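Local structure of major exported protein (Pseudomonas aeruginosa, 3HE1) at residues I92-V95 against F96-A99. The protein is a secreted Hcp-family protein that probably stacks as hexameric rings into the tube of a type VI secretion system. Sequence-based numbering, arbitrary orientation.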
loop_
_atom_site.group_PDB
_atom_site.type_symbol
_atom_site.label_atom_id
_atom_site.label_comp_id
_atom_site.label_asym_id
_atom_site.label_seq_id
_atom_site.Cartn_x
_atom_site.Cartn_y
_atom_site.Cartn_z
ATOM N N ILE A 92 0.951 18.693 -13.168
ATOM C CA ILE A 92 0.421 17.891 -14.262
ATOM C C ILE A 92 1.325 16.694 -14.562
ATOM O O ILE A 92 2.414 16.564 -14.015
ATOM C CB ILE A 92 0.121 18.744 -15.537
ATOM C CG1 ILE A 92 1.398 19.335 -16.140
ATOM C CG2 ILE A 92 -0.818 19.862 -15.201
ATOM C CD1 ILE A 92 2.061 18.463 -17.215
ATOM N N THR A 93 0.846 15.806 -15.417
ATOM C CA THR A 93 1.625 14.658 -15.836
ATOM C C THR A 93 1.418 14.489 -17.326
ATOM O O THR A 93 0.305 14.656 -17.823
ATOM C CB THR A 93 1.211 13.354 -15.094
ATOM O OG1 THR A 93 1.475 13.488 -13.693
ATOM C CG2 THR A 93 1.989 12.157 -15.628
ATOM N N LYS A 94 2.498 14.174 -18.032
ATOM C CA LYS A 94 2.460 13.951 -19.465
ATOM C C LYS A 94 3.351 12.748 -19.775
ATOM O O LYS A 94 3.862 12.119 -18.853
ATOM C CB LYS A 94 2.956 15.215 -20.172
ATOM C CG LYS A 94 3.983 16.004 -19.357
ATOM C CD LYS A 94 4.377 17.323 -20.022
ATOM C CE LYS A 94 4.909 17.151 -21.471
ATOM N NZ LYS A 94 6.192 16.387 -21.588
ATOM N N VAL A 95 3.512 12.411 -21.055
ATOM C CA VAL A 95 4.533 11.449 -21.482
ATOM C C VAL A 95 5.718 12.222 -22.102
ATOM O O VAL A 95 5.599 13.412 -22.393
ATOM C CB VAL A 95 3.975 10.451 -22.520
ATOM C CG1 VAL A 95 3.150 9.353 -21.857
ATOM C CG2 VAL A 95 3.145 11.185 -23.546
ATOM N N PHE A 96 6.861 11.566 -22.293
ATOM C CA PHE A 96 8.021 12.208 -22.934
ATOM C C PHE A 96 7.575 12.699 -24.313
ATOM O O PHE A 96 6.827 11.998 -24.998
ATOM C CB PHE A 96 9.188 11.214 -23.128
ATOM C CG PHE A 96 9.947 10.848 -21.859
ATOM C CD1 PHE A 96 9.295 10.584 -20.676
ATOM C CD2 PHE A 96 11.327 10.714 -21.891
ATOM C CE1 PHE A 96 9.998 10.227 -19.550
ATOM C CE2 PHE A 96 12.035 10.362 -20.764
ATOM C CZ PHE A 96 11.370 10.119 -19.590
ATOM N N ASP A 97 8.030 13.881 -24.729
ATOM C CA ASP A 97 7.598 14.448 -26.018
ATOM C C ASP A 97 8.473 15.600 -26.541
ATOM O O ASP A 97 9.560 15.848 -26.025
ATOM C CB ASP A 97 6.133 14.895 -25.941
ATOM C CG ASP A 97 5.925 16.061 -24.980
ATOM O OD1 ASP A 97 6.934 16.655 -24.526
ATOM O OD2 ASP A 97 4.749 16.374 -24.682
ATOM N N LYS A 98 7.982 16.297 -27.569
ATOM C CA LYS A 98 8.704 17.413 -28.172
ATOM C C LYS A 98 8.926 18.588 -27.206
ATOM O O LYS A 98 9.966 19.245 -27.241
ATOM C CB LYS A 98 7.973 17.897 -29.422
ATOM C CG LYS A 98 8.425 19.288 -29.916
ATOM C CD LYS A 98 7.723 19.647 -31.229
ATOM C CE LYS A 98 8.322 20.870 -31.907
ATOM N NZ LYS A 98 7.729 21.070 -33.269
ATOM N N ALA A 99 7.943 18.834 -26.344
ATOM C CA ALA A 99 8.012 19.902 -25.346
ATOM C C ALA A 99 9.020 19.601 -24.252
ATOM O O ALA A 99 9.648 20.510 -23.723
ATOM C CB ALA A 99 6.628 20.108 -24.720
#
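Lys-94, on strand 86-95, and Asp-97, in the loop that follows, form a buried salt bridge, with NZ of Lys-94 3.0 Å from OD1 of Asp-97. The ammonium meets that oxygen from above the carboxylate, 53° out of its plane, and the two side chains cross at about a right angle. Bends at chi3 and chi4 (-56° and -65°) carry the lysine forward, where NZ also donates to the carbonyl O of Val-95 at 3.1 Å. Glu-164 on the adjoining strand 162-169 supplies a second carboxylate to the same NZ. OD1 of Asp-97 also bonds the hydroxyl of Ser-100, and the Asp-97 side chain caps a backbone N just past Ala-99, at the turn leading into helix 100-109. CE of Lys-94 packs 3.3 Å from OD2 of Asp-97. Val-95 and Phe-96 are bonded neighbours; CB of Phe-96 leaves the backbone pointing away from the strand residues, and the ring meets Trp-120 and, edge-to-face, Tyr-133 of a neighbouring subunit. With two carboxylates and a carbonyl around one ammonium, the buried lysine is probably kept charged; its bridge joins strand to loop, and the bond from Asp-97 to Ser-100 carries the connection on to the helix, beside a subunit interface.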